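Local coordinates for putative lipoprotein (Bacteroides ovatus, PDB 3OQQ) that is of unknown function but, as a putative lipoprotein, is probably displayed at the cell surface or exported, and carries bound calcium ions, at residues His346-Ala351 against Ala372-Ser377; Pro136-Ser141 against Ser382-Lys387; Val60-Asn65 against Ala104-Ala109. All coordinates share one frame; numbering follows the deposited sequence.

Interaction 1 of 3, residues His346-Ala351 against Ala372-Ser377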
ATOM      1  N   HIS A 346      -4.395  -6.188  12.673  1.00 17.56           N
ATOM      2  CA  HIS A 346      -3.737  -5.014  12.100  1.00 16.62           C
ATOM      3  C   HIS A 346      -2.249  -5.082  12.475  1.00 20.41           C
ATOM      4  O   HIS A 346      -1.864  -5.908  13.308  1.00 19.07           O
ATOM      5  CB  HIS A 346      -4.389  -3.719  12.635  1.00 16.67           C
ATOM      6  CG  HIS A 346      -5.813  -3.523  12.200  1.00 19.13           C
ATOM      7  ND1 HIS A 346      -6.156  -2.515  11.342  1.00 20.09           N
ATOM      8  CD2 HIS A 346      -6.931  -4.208  12.539  1.00 20.43           C
ATOM      9  CE1 HIS A 346      -7.469  -2.601  11.185  1.00 19.57           C
ATOM     10  NE2 HIS A 346      -7.976  -3.615  11.875  1.00 20.09           N
HETATM   11  N   MSE A 347      -1.423  -4.194  11.912  1.00 16.62           N
HETATM   12  CA  MSE A 347      -0.004  -4.128  12.297  1.00 14.79           C
HETATM   13  C   MSE A 347       0.128  -3.401  13.648  1.00 19.51           C
HETATM   14  O   MSE A 347      -0.813  -2.747  14.084  1.00 15.09           O
HETATM   15  CB  MSE A 347       0.823  -3.411  11.227  1.00 16.23           C
HETATM   16  CG  MSE A 347       0.714  -4.080   9.862  1.00 20.65           C
HETATM   17 SE   MSE A 347       1.824  -3.280   8.510  0.75 25.14          SE
HETATM   18  CE  MSE A 347       0.893  -1.607   8.320  1.00 23.03           C
ATOM     19  N   ARG A 348       1.301  -3.521  14.308  1.00 19.20           N
ATOM     20  CA  ARG A 348       1.543  -2.874  15.596  1.00 19.67           C
ATOM     21  C   ARG A 348       1.236  -1.378  15.546  1.00 23.69           C
ATOM     22  O   ARG A 348       1.685  -0.683  14.627  1.00 22.01           O
ATOM     23  CB  ARG A 348       3.008  -3.090  16.011  1.00 18.51           C
ATOM     24  CG  ARG A 348       3.308  -2.557  17.379  1.00 20.85           C
ATOM     25  CD  ARG A 348       4.761  -2.751  17.765  1.00 22.46           C
ATOM     26  NE  ARG A 348       4.962  -2.403  19.174  1.00 25.94           N
ATOM     27  CZ  ARG A 348       5.345  -1.208  19.613  1.00 36.27           C
ATOM     28  NH1 ARG A 348       5.580  -0.222  18.759  1.00 25.75           N
ATOM     29  NH2 ARG A 348       5.498  -0.993  20.910  1.00 24.39           N
ATOM     30  N   GLY A 349       0.476  -0.917  16.540  1.00 20.79           N
ATOM     31  CA  GLY A 349       0.125   0.483  16.702  1.00 20.46           C
ATOM     32  C   GLY A 349      -1.066   0.935  15.889  1.00 25.13           C
ATOM     33  O   GLY A 349      -1.420   2.107  15.949  1.00 24.58           O
ATOM     34  N   TYR A 350      -1.676   0.027  15.098  1.00 22.53           N
ATOM     35  CA  TYR A 350      -2.829   0.355  14.243  1.00 21.58           C
ATOM     36  C   TYR A 350      -4.112  -0.149  14.869  1.00 24.13           C
ATOM     37  O   TYR A 350      -4.189  -1.305  15.319  1.00 24.09           O
ATOM     38  CB  TYR A 350      -2.635  -0.227  12.831  1.00 22.14           C
ATOM     39  CG  TYR A 350      -1.569   0.488  12.023  1.00 23.64           C
ATOM     40  CD1 TYR A 350      -0.223   0.135  12.133  1.00 24.91           C
ATOM     41  CD2 TYR A 350      -1.909   1.484  11.108  1.00 24.38           C
ATOM     42  CE1 TYR A 350       0.755   0.744  11.336  1.00 22.61           C
ATOM     43  CE2 TYR A 350      -0.942   2.111  10.325  1.00 25.37           C
ATOM     44  CZ  TYR A 350       0.387   1.728  10.432  1.00 27.66           C
ATOM     45  OH  TYR A 350       1.324   2.361   9.655  1.00 24.20           O
ATOM     46  N   ALA A 351      -5.123   0.724  14.885  1.00 19.25           N
ATOM     47  CA  ALA A 351      -6.422   0.490  15.517  1.00 18.91           C
ATOM     48  C   ALA A 351      -7.297  -0.523  14.788  1.00 22.06           C
ATOM     49  O   ALA A 351      -7.311  -0.578  13.548  1.00 22.24           O
ATOM     50  CB  ALA A 351      -7.194   1.810  15.615  1.00 18.90           C
ATOM     51  N   ALA A 372      -1.045  -3.513  26.746  1.00 30.17           N
ATOM     52  CA  ALA A 372      -2.359  -2.849  26.899  1.00 29.80           C
ATOM     53  C   ALA A 372      -2.367  -1.436  26.325  1.00 35.38           C
ATOM     54  O   ALA A 372      -3.442  -0.891  26.090  1.00 35.31           O
ATOM     55  CB  ALA A 372      -2.753  -2.791  28.374  1.00 31.44           C
ATOM     56  N   ASN A 373      -1.173  -0.854  26.076  1.00 32.48           N
ATOM     57  CA  ASN A 373      -1.013   0.522  25.607  1.00 31.50           C
ATOM     58  C   ASN A 373      -0.682   0.648  24.140  1.00 32.09           C
ATOM     59  O   ASN A 373      -0.744   1.760  23.597  1.00 31.62           O
ATOM     60  CB  ASN A 373       0.044   1.202  26.448  1.00 33.96           C
ATOM     61  CG  ASN A 373      -0.393   1.184  27.889  1.00 48.57           C
ATOM     62  OD1 ASN A 373       0.296   0.637  28.747  1.00 39.88           O
ATOM     63  ND2 ASN A 373      -1.649   1.581  28.139  1.00 35.40           N
ATOM     64  N   VAL A 374      -0.375  -0.473  23.483  1.00 27.52           N
ATOM     65  CA  VAL A 374      -0.063  -0.489  22.043  1.00 26.47           C
ATOM     66  C   VAL A 374      -1.000  -1.488  21.345  1.00 29.51           C
ATOM     67  O   VAL A 374      -1.113  -2.642  21.795  1.00 29.08           O
ATOM     68  CB  VAL A 374       1.427  -0.835  21.791  1.00 29.56           C
ATOM     69  CG1 VAL A 374       1.741  -0.888  20.299  1.00 27.71           C
ATOM     70  CG2 VAL A 374       2.364   0.157  22.508  1.00 30.17           C
ATOM     71  N   TYR A 375      -1.657  -1.058  20.245  1.00 24.35           N
ATOM     72  CA  TYR A 375      -2.529  -1.971  19.479  1.00 22.29           C
ATOM     73  C   TYR A 375      -1.739  -3.117  18.844  1.00 23.58           C
ATOM     74  O   TYR A 375      -0.656  -2.877  18.315  1.00 21.79           O
ATOM     75  CB  TYR A 375      -3.260  -1.231  18.350  1.00 21.49           C
ATOM     76  CG  TYR A 375      -4.338  -0.270  18.782  1.00 20.97           C
ATOM     77  CD1 TYR A 375      -5.483  -0.725  19.427  1.00 22.83           C
ATOM     78  CD2 TYR A 375      -4.276   1.075  18.433  1.00 21.10           C
ATOM     79  CE1 TYR A 375      -6.507   0.154  19.789  1.00 24.92           C
ATOM     80  CE2 TYR A 375      -5.306   1.959  18.765  1.00 22.31           C
ATOM     81  CZ  TYR A 375      -6.429   1.488  19.423  1.00 30.58           C
ATOM     82  OH  TYR A 375      -7.446   2.357  19.736  1.00 37.12           O
ATOM     83  N   TYR A 376      -2.314  -4.336  18.850  1.00 18.91           N
ATOM     84  CA  TYR A 376      -1.776  -5.537  18.214  1.00 18.49           C
ATOM     85  C   TYR A 376      -0.251  -5.750  18.451  1.00 25.02           C
ATOM     86  O   TYR A 376       0.523  -5.948  17.508  1.00 25.71           O
ATOM     87  CB  TYR A 376      -2.096  -5.490  16.711  1.00 17.39           C
ATOM     88  CG  TYR A 376      -3.578  -5.607  16.422  1.00 16.57           C
ATOM     89  CD1 TYR A 376      -4.223  -6.842  16.465  1.00 17.82           C
ATOM     90  CD2 TYR A 376      -4.336  -4.483  16.103  1.00 16.98           C
ATOM     91  CE1 TYR A 376      -5.590  -6.955  16.193  1.00 16.23           C
ATOM     92  CE2 TYR A 376      -5.704  -4.580  15.842  1.00 17.92           C
ATOM     93  CZ  TYR A 376      -6.325  -5.820  15.877  1.00 24.98           C
ATOM     94  OH  TYR A 376      -7.667  -5.911  15.586  1.00 24.30           O
ATOM     95  N   SER A 377       0.171  -5.771  19.717  1.00 22.97           N
ATOM     96  CA  SER A 377       1.595  -5.969  20.001  1.00 22.90           C
ATOM     97  C   SER A 377       1.785  -6.716  21.271  1.00 27.79           C
ATOM     98  O   SER A 377       1.107  -6.387  22.244  1.00 27.28           O
ATOM     99  CB  SER A 377       2.305  -4.624  20.087  1.00 25.47           C
ATOM    100  OG  SER A 377       3.704  -4.788  20.216  1.00 31.42           O
TER
HETATM  101  O   HOH W   1       0.536  -6.387  14.935  1.00 19.40           O
HETATM  102  O   HOH W   2       4.510  -3.140  22.495  1.00 24.07           O

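Interaction 2 of 3, residues Pro136-Ser141 against Ser382-Lys387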
ATOM      1  N   PRO A 136      -4.239 -13.565  18.893  1.00 26.49           N
ATOM      2  CA  PRO A 136      -3.246 -13.068  19.856  1.00 26.66           C
ATOM      3  C   PRO A 136      -2.116 -14.053  20.198  1.00 29.48           C
ATOM      4  O   PRO A 136      -1.391 -13.789  21.143  1.00 29.26           O
ATOM      5  CB  PRO A 136      -4.117 -12.757  21.083  1.00 29.02           C
ATOM      6  CG  PRO A 136      -5.163 -13.804  21.042  1.00 33.31           C
ATOM      7  CD  PRO A 136      -5.469 -14.006  19.586  1.00 28.02           C
ATOM      8  N   ILE A 137      -1.929 -15.137  19.414  1.00 25.78           N
ATOM      9  CA  ILE A 137      -0.868 -16.121  19.639  1.00 26.05           C
ATOM     10  C   ILE A 137       0.331 -15.819  18.728  1.00 30.41           C
ATOM     11  O   ILE A 137       0.148 -15.485  17.548  1.00 29.42           O
ATOM     12  CB  ILE A 137      -1.384 -17.577  19.442  1.00 29.67           C
ATOM     13  CG1 ILE A 137      -2.543 -17.882  20.420  1.00 30.69           C
ATOM     14  CG2 ILE A 137      -0.222 -18.621  19.601  1.00 29.23           C
ATOM     15  CD1 ILE A 137      -3.334 -19.102  20.071  1.00 43.99           C
ATOM     16  N   GLN A 138       1.544 -15.953  19.280  1.00 27.70           N
ATOM     17  CA  GLN A 138       2.810 -15.720  18.576  1.00 28.24           C
ATOM     18  C   GLN A 138       3.967 -16.392  19.285  1.00 33.49           C
ATOM     19  O   GLN A 138       3.949 -16.500  20.511  1.00 34.22           O
ATOM     20  CB  GLN A 138       3.104 -14.221  18.491  1.00 29.16           C
ATOM     21  CG  GLN A 138       3.792 -13.801  17.188  1.00 38.49           C
ATOM     22  CD  GLN A 138       3.861 -12.293  17.025  1.00 37.48           C
ATOM     23  OE1 GLN A 138       3.851 -11.535  17.993  1.00 32.25           O
ATOM     24  NE2 GLN A 138       4.033 -11.831  15.804  1.00 25.47           N
ATOM     25  N   LEU A 139       4.999 -16.805  18.533  1.00 30.19           N
ATOM     26  CA  LEU A 139       6.200 -17.360  19.151  1.00 31.80           C
ATOM     27  C   LEU A 139       6.892 -16.256  19.962  1.00 36.96           C
ATOM     28  O   LEU A 139       6.815 -15.092  19.557  1.00 34.15           O
ATOM     29  CB  LEU A 139       7.163 -17.910  18.061  1.00 31.56           C
ATOM     30  CG  LEU A 139       6.756 -19.206  17.364  1.00 36.00           C
ATOM     31  CD1 LEU A 139       7.458 -19.349  16.015  1.00 35.51           C
ATOM     32  CD2 LEU A 139       7.023 -20.423  18.252  1.00 38.03           C
ATOM     33  N   ASP A 140       7.572 -16.598  21.086  1.00 37.66           N
ATOM     34  CA  ASP A 140       8.336 -15.601  21.861  1.00 38.92           C
ATOM     35  C   ASP A 140       9.300 -14.899  20.908  1.00 39.92           C
ATOM     36  O   ASP A 140       9.305 -13.667  20.844  1.00 39.86           O
ATOM     37  CB  ASP A 140       9.081 -16.228  23.058  1.00 43.25           C
ATOM     38  CG  ASP A 140       8.214 -16.492  24.275  1.00 64.61           C
ATOM     39  OD1 ASP A 140       7.336 -15.640  24.583  1.00 65.03           O
ATOM     40  OD2 ASP A 140       8.438 -17.529  24.950  1.00 76.27           O
ATOM     41  N   SER A 141      10.013 -15.684  20.068  1.00 34.09           N
ATOM     42  CA  SER A 141      10.849 -15.103  19.005  1.00 32.49           C
ATOM     43  C   SER A 141       9.899 -14.933  17.836  1.00 34.02           C
ATOM     44  O   SER A 141       9.781 -15.813  16.975  1.00 33.19           O
ATOM     45  CB  SER A 141      12.054 -15.986  18.687  1.00 35.05           C
ATOM     46  OG  SER A 141      12.832 -16.199  19.853  1.00 44.37           O
ATOM     47  N   SER A 382       6.298  -6.792  19.794  1.00 26.35           N
ATOM     48  CA  SER A 382       6.136  -7.589  18.577  1.00 24.29           C
ATOM     49  C   SER A 382       5.110  -7.000  17.636  1.00 25.59           C
ATOM     50  O   SER A 382       4.345  -6.110  18.012  1.00 23.42           O
ATOM     51  CB  SER A 382       5.705  -9.010  18.922  1.00 25.33           C
ATOM     52  OG  SER A 382       4.320  -9.078  19.217  1.00 24.60           O
ATOM     53  N   THR A 383       5.089  -7.526  16.414  1.00 22.05           N
ATOM     54  CA  THR A 383       4.080  -7.198  15.417  1.00 20.95           C
ATOM     55  C   THR A 383       3.608  -8.487  14.737  1.00 23.21           C
ATOM     56  O   THR A 383       4.347  -9.473  14.696  1.00 18.84           O
ATOM     57  CB  THR A 383       4.566  -6.145  14.392  1.00 21.90           C
ATOM     58  OG1 THR A 383       3.439  -5.778  13.585  1.00 21.14           O
ATOM     59  CG2 THR A 383       5.698  -6.657  13.503  1.00 17.60           C
ATOM     60  N   TRP A 384       2.362  -8.461  14.222  1.00 21.67           N
ATOM     61  CA  TRP A 384       1.763  -9.538  13.449  1.00 21.21           C
ATOM     62  C   TRP A 384       1.703  -9.128  11.973  1.00 23.84           C
ATOM     63  O   TRP A 384       1.171  -9.872  11.172  1.00 22.83           O
ATOM     64  CB  TRP A 384       0.355  -9.915  13.961  1.00 19.91           C
ATOM     65  CG  TRP A 384       0.370 -10.861  15.119  1.00 21.16           C
ATOM     66  CD1 TRP A 384       0.294 -12.225  15.073  1.00 23.71           C
ATOM     67  CD2 TRP A 384       0.502 -10.509  16.510  1.00 21.46           C
ATOM     68  NE1 TRP A 384       0.355 -12.744  16.352  1.00 22.95           N
ATOM     69  CE2 TRP A 384       0.461 -11.713  17.253  1.00 24.38           C
ATOM     70  CE3 TRP A 384       0.677  -9.289  17.197  1.00 22.41           C
ATOM     71  CZ2 TRP A 384       0.529 -11.732  18.644  1.00 24.15           C
ATOM     72  CZ3 TRP A 384       0.743  -9.311  18.578  1.00 24.61           C
ATOM     73  CH2 TRP A 384       0.682 -10.522  19.287  1.00 25.91           C
ATOM     74  N   GLY A 385       2.258  -7.962  11.640  1.00 20.54           N
ATOM     75  CA  GLY A 385       2.297  -7.470  10.267  1.00 19.67           C
ATOM     76  C   GLY A 385       3.375  -6.438  10.009  1.00 21.53           C
ATOM     77  O   GLY A 385       3.674  -5.611  10.874  1.00 19.65           O
ATOM     78  N   VAL A 386       3.928  -6.448   8.785  1.00 18.48           N
ATOM     79  CA  VAL A 386       4.956  -5.497   8.345  1.00 18.32           C
ATOM     80  C   VAL A 386       4.618  -4.965   6.943  1.00 23.43           C
ATOM     81  O   VAL A 386       4.000  -5.659   6.138  1.00 20.69           O
ATOM     82  CB  VAL A 386       6.400  -6.085   8.408  1.00 22.28           C
ATOM     83  CG1 VAL A 386       6.867  -6.257   9.854  1.00 21.86           C
ATOM     84  CG2 VAL A 386       6.521  -7.404   7.643  1.00 22.19           C
ATOM     85  N   LYS A 387       4.996  -3.715   6.678  1.00 21.83           N
ATOM     86  CA  LYS A 387       4.781  -3.062   5.391  1.00 20.95           C
ATOM     87  C   LYS A 387       6.157  -2.746   4.828  1.00 23.67           C
ATOM     88  O   LYS A 387       6.949  -2.005   5.430  1.00 21.54           O
ATOM     89  CB  LYS A 387       3.912  -1.818   5.558  1.00 22.88           C
ATOM     90  CG  LYS A 387       3.492  -1.174   4.244  1.00 26.46           C
ATOM     91  CD  LYS A 387       2.453  -0.096   4.535  1.00 34.10           C
ATOM     92  CE  LYS A 387       3.050   1.240   4.880  1.00 34.08           C
ATOM     93  NZ  LYS A 387       1.990   2.259   5.095  1.00 39.10           N
TER

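Interaction 3 of 3, residues Val60-Asn65 against Ala104-Ala109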
ATOM      1  N   VAL A  60      17.017  11.955  -4.125  1.00 27.93           N
ATOM      2  CA  VAL A  60      15.973  11.610  -5.088  1.00 27.67           C
ATOM      3  C   VAL A  60      16.416  12.057  -6.489  1.00 31.31           C
ATOM      4  O   VAL A  60      17.351  12.866  -6.648  1.00 31.94           O
ATOM      5  CB  VAL A  60      14.544  12.097  -4.715  1.00 31.18           C
ATOM      6  CG1 VAL A  60      14.018  11.346  -3.506  1.00 30.03           C
ATOM      7  CG2 VAL A  60      14.499  13.601  -4.485  1.00 32.30           C
ATOM      8  N   TYR A  61      15.770  11.486  -7.495  1.00 25.69           N
ATOM      9  CA  TYR A  61      16.114  11.692  -8.891  1.00 24.99           C
ATOM     10  C   TYR A  61      14.949  12.248  -9.659  1.00 26.01           C
ATOM     11  O   TYR A  61      13.880  11.643  -9.720  1.00 23.59           O
ATOM     12  CB  TYR A  61      16.605  10.366  -9.519  1.00 25.68           C
ATOM     13  CG  TYR A  61      17.759   9.780  -8.738  1.00 28.72           C
ATOM     14  CD1 TYR A  61      17.535   8.934  -7.652  1.00 31.00           C
ATOM     15  CD2 TYR A  61      19.070  10.128  -9.031  1.00 30.63           C
ATOM     16  CE1 TYR A  61      18.589   8.445  -6.884  1.00 31.62           C
ATOM     17  CE2 TYR A  61      20.134   9.657  -8.261  1.00 32.34           C
ATOM     18  CZ  TYR A  61      19.886   8.805  -7.195  1.00 41.94           C
ATOM     19  OH  TYR A  61      20.920   8.293  -6.456  1.00 48.58           O
HETATM   20  N   MSE A  62      15.170  13.424 -10.236  1.00 22.01           N
HETATM   21  CA  MSE A  62      14.170  14.112 -11.038  1.00 21.46           C
HETATM   22  C   MSE A  62      14.448  13.833 -12.509  1.00 27.52           C
HETATM   23  O   MSE A  62      15.517  14.200 -13.012  1.00 25.05           O
HETATM   24  CB  MSE A  62      14.209  15.625 -10.740  1.00 22.95           C
HETATM   25  CG  MSE A  62      13.140  16.430 -11.478  1.00 27.55           C
HETATM   26 SE   MSE A  62      13.374  18.352 -11.265  0.75 33.18          SE
HETATM   27  CE  MSE A  62      14.784  18.578 -12.472  1.00 29.20           C
ATOM     28  N   LYS A  63      13.508  13.145 -13.180  1.00 26.04           N
ATOM     29  CA  LYS A  63      13.624  12.902 -14.617  1.00 26.39           C
ATOM     30  C   LYS A  63      12.882  14.029 -15.321  1.00 28.94           C
ATOM     31  O   LYS A  63      11.766  14.397 -14.910  1.00 26.39           O
ATOM     32  CB  LYS A  63      13.113  11.517 -15.035  1.00 28.87           C
ATOM     33  CG  LYS A  63      13.990  10.396 -14.462  1.00 51.28           C
ATOM     34  CD  LYS A  63      14.336   9.280 -15.438  1.00 61.33           C
ATOM     35  CE  LYS A  63      15.135   8.219 -14.710  1.00 72.20           C
ATOM     36  NZ  LYS A  63      16.414   7.874 -15.381  1.00 78.52           N
ATOM     37  N   TYR A  64      13.520  14.617 -16.343  1.00 24.99           N
ATOM     38  CA  TYR A  64      12.899  15.721 -17.053  1.00 25.36           C
ATOM     39  C   TYR A  64      13.193  15.680 -18.558  1.00 31.22           C
ATOM     40  O   TYR A  64      14.210  15.129 -18.988  1.00 31.53           O
ATOM     41  CB  TYR A  64      13.366  17.066 -16.449  1.00 25.79           C
ATOM     42  CG  TYR A  64      14.826  17.420 -16.702  1.00 24.48           C
ATOM     43  CD1 TYR A  64      15.821  17.038 -15.806  1.00 25.95           C
ATOM     44  CD2 TYR A  64      15.194  18.224 -17.782  1.00 24.06           C
ATOM     45  CE1 TYR A  64      17.151  17.408 -16.001  1.00 27.99           C
ATOM     46  CE2 TYR A  64      16.520  18.601 -17.986  1.00 24.94           C
ATOM     47  CZ  TYR A  64      17.492  18.197 -17.088  1.00 32.04           C
ATOM     48  OH  TYR A  64      18.797  18.565 -17.280  1.00 34.10           O
ATOM     49  N   ASN A  65      12.309  16.317 -19.341  1.00 26.64           N
ATOM     50  CA  ASN A  65      12.416  16.456 -20.784  1.00 26.17           C
ATOM     51  C   ASN A  65      13.312  17.612 -21.100  1.00 31.23           C
ATOM     52  O   ASN A  65      13.134  18.706 -20.551  1.00 32.76           O
ATOM     53  CB  ASN A  65      11.024  16.675 -21.408  1.00 22.86           C
ATOM     54  CG  ASN A  65      10.096  15.526 -21.147  1.00 36.87           C
ATOM     55  OD1 ASN A  65      10.463  14.375 -21.323  1.00 31.77           O
ATOM     56  ND2 ASN A  65       8.893  15.796 -20.675  1.00 30.42           N
ATOM     57  N   ALA A 104      14.382  22.252  -8.749  1.00 31.34           N
ATOM     58  CA  ALA A 104      14.755  23.371  -9.612  1.00 32.33           C
ATOM     59  C   ALA A 104      14.993  22.817 -10.990  1.00 33.85           C
ATOM     60  O   ALA A 104      15.525  21.704 -11.137  1.00 32.13           O
ATOM     61  CB  ALA A 104      15.996  24.091  -9.082  1.00 33.99           C
ATOM     62  N   LEU A 105      14.543  23.553 -11.991  1.00 29.79           N
ATOM     63  CA  LEU A 105      14.669  23.162 -13.388  1.00 29.30           C
ATOM     64  C   LEU A 105      16.018  23.584 -13.995  1.00 33.19           C
ATOM     65  O   LEU A 105      16.297  24.789 -14.096  1.00 32.99           O
ATOM     66  CB  LEU A 105      13.517  23.792 -14.186  1.00 29.67           C
ATOM     67  CG  LEU A 105      12.604  22.916 -15.006  1.00 32.87           C
ATOM     68  CD1 LEU A 105      12.093  21.718 -14.217  1.00 31.48           C
ATOM     69  CD2 LEU A 105      11.450  23.723 -15.519  1.00 33.78           C
ATOM     70  N   PRO A 106      16.841  22.602 -14.479  1.00 29.63           N
ATOM     71  CA  PRO A 106      18.098  22.954 -15.166  1.00 29.99           C
ATOM     72  C   PRO A 106      17.810  23.794 -16.410  1.00 37.16           C
ATOM     73  O   PRO A 106      16.682  23.787 -16.903  1.00 36.35           O
ATOM     74  CB  PRO A 106      18.685  21.581 -15.531  1.00 29.98           C
ATOM     75  CG  PRO A 106      18.068  20.645 -14.552  1.00 32.13           C
ATOM     76  CD  PRO A 106      16.663  21.137 -14.453  1.00 27.87           C
ATOM     77  N   GLU A 107      18.805  24.528 -16.904  1.00 37.00           N
ATOM     78  CA  GLU A 107      18.636  25.437 -18.043  1.00 39.04           C
ATOM     79  C   GLU A 107      18.340  24.726 -19.382  1.00 41.60           C
ATOM     80  O   GLU A 107      17.834  25.372 -20.299  1.00 42.90           O
ATOM     81  CB  GLU A 107      19.871  26.340 -18.200  1.00 41.77           C
ATOM     82  CG  GLU A 107      19.975  27.455 -17.162  1.00 59.30           C
ATOM     83  CD  GLU A 107      18.831  28.451 -17.054  1.00 93.82           C
ATOM     84  OE1 GLU A 107      18.167  28.733 -18.080  1.00 94.78           O
ATOM     85  OE2 GLU A 107      18.612  28.968 -15.935  1.00 93.61           O
ATOM     86  N   ASP A 108      18.664  23.428 -19.501  1.00 33.88           N
ATOM     87  CA  ASP A 108      18.395  22.657 -20.711  1.00 32.44           C
ATOM     88  C   ASP A 108      17.018  21.928 -20.647  1.00 32.09           C
ATOM     89  O   ASP A 108      16.718  21.108 -21.511  1.00 30.34           O
ATOM     90  CB  ASP A 108      19.535  21.648 -20.952  1.00 34.25           C
ATOM     91  CG  ASP A 108      19.680  20.563 -19.903  1.00 43.70           C
ATOM     92  OD1 ASP A 108      19.056  20.677 -18.827  1.00 42.56           O
ATOM     93  OD2 ASP A 108      20.359  19.584 -20.176  1.00 56.06           O
ATOM     94  N   ALA A 109      16.188  22.229 -19.634  1.00 27.47           N
ATOM     95  CA  ALA A 109      14.886  21.589 -19.482  1.00 26.00           C
ATOM     96  C   ALA A 109      13.827  22.249 -20.347  1.00 31.43           C
ATOM     97  O   ALA A 109      13.983  23.426 -20.726  1.00 31.22           O
ATOM     98  CB  ALA A 109      14.451  21.646 -18.031  1.00 25.84           C
TER

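Interaction 1 of 3, residues His346-Ala351 against Ala372-Ser377
A type II beta turn from Met347 to Tyr350 packs against the loop that carries Val374 to Ser377. Gly349 N at the turn donates an almost straight hydrogen bond to Tyr375 O, 2.9 Å long.

The Arg348 side chain runs out extended, with CG anti to the backbone N (chi1 -175°). This lays the guanidinium beside Ser377. Its NE donates to Ser377 OG at 2.9 Å, with the oxygen near the guanidinium plane. Val374 CG1 sits over the centre of one guanidinium face, 3.7 Å from Arg348 CZ. A water accepts from Arg348 NH2 and donates to Ser377 OG, which also bonds with Ser382 O. Arg348 NH1 goes to Asn92.

Tyr376 crosses His346 at a slant, its CE2 3.5 Å from His346 CD2. His346 N stands over the centre of the tyrosine ring. The two rings barely overlap, their planes 30° apart. His346 NE2 bonds the Glu344 carboxylate and Tyr376 OH the Glu344 backbone O; His346 ND1 goes to Asn334. Ala351 CA makes a CH-pi contact over the face of the Tyr375 ring, 3.7 Å from the centroid. Glycine at the third position, with positive phi (84°), is typical of a type II beta turn.

Interaction 2 of 3, residues Pro136-Ser141 against Ser382-Lys387
Gln138 stacks its amide on the indole of Trp384, joining the loop after strand 122-131 to the lead-in of strand 385-388. The amide and ring planes are 9° apart. Gln138 CD is 3.5 Å from Trp384 CE2, and OE1 lies over the same ring face, toward its rim.

Three hydrogen bonds frame this stack. Gln138 NE2 donates to Thr383 O at 2.6 Å, within its own amide plane but well above the plane of the carbonyl it meets. Ser382 OG donates to Gln138 OE1 at 2.8 Å and lies in the carbonyl plane. Both ends of the amide are thus held, which fixes its rotation over the indole. At the indole edge, Trp384 NE1 donates to Ile137 O at 3.0 Å. The oxygen is in the ring plane, while the indole nitrogen stands above the peptide carbonyl plane. The Gln138 chain is extended beyond CG (chi2 170°), which carries the amide out across the indole.

The next shell places these groups. Trp135 meets Trp384 edge-to-face, and Trp384 pairs through its backbone with Glu132. Glu132 is also a calcium ligand, so the tryptophan is tied to the strand end that leads to a metal site. Ser382 OG has a further partner in Asn378 N. Beyond the stack, Thr383 OG1 donates to Gly385 O at 2.7 Å.

Interaction 3 of 3, residues Val60-Asn65 against Ala104-Ala109
Tyr64 and Met62 on strand 59-65 pack against the loop that follows strand 96-104. The two side chains point to the same side of the strand, toward Pro106 and its neighbours.

The polar part is one hydrogen bond. Tyr64 OH donates to Asp108 OD1 at 2.6 Å and uses the syn lone pair of the carboxylate oxygen. The ring and carboxylate planes are 62° apart, and the side chains cross at about a right angle. Tyr64 has CG between its backbone N and carbonyl carbon (chi1 69°), the crowded position, and this directs the ring at the loop.

Apolar contacts come next. Pro106 sits over one face of the ring, with its CD in a CH-pi contact 4.2 Å from the Tyr64 centroid. Pro106 CG also lies 3.6 Å from Tyr64 CZ. Ala109 CB comes up to Tyr64 CD2 at 3.5 Å. The selenomethionine Met62 bends at its last torsion (chi3 77°). Its CE touches Pro106 CD at 3.7 Å, and the same methyl lies 3.5 Å from Ala104 O.

The backbone adds two features. Pro106 to Ala109 form a type I beta turn, closed by Ala109 N to Pro106 O. This turn brings Asp108 and Ala109 back to the tyrosine. Ala109 CA makes a CA-H...O contact with Asn65 O.

Strand 59-65 runs between strands 23-26 and 71-80, antiparallel to both. Val23 and Ala72 on these strands touch Tyr64. Met62 also rests on Phe76 of strand 71-80 and on Leu103 of strand 96-104.

Interactions 1 and 2 form one continuous region. Their centres are about 11 Å apart, and interaction 1 is nested in the chain loop that interaction 2 closes. Residues 382-383 join them, through the bond between Ser377 and Ser382 and through Arg348 N, which probably pairs with Thr383 OG1 at 3.2 Å. Interaction 3 is separate. Its centre is about 42 Å from that of interaction 1 and about 44 Å from that of interaction 2, on the opposite side of the chain's centre. No active site is known. A calcium ion lies about 8 Å from the Trp384 side chain in interaction 2, and a different one about 13 Å from that of Leu105 in interaction 3.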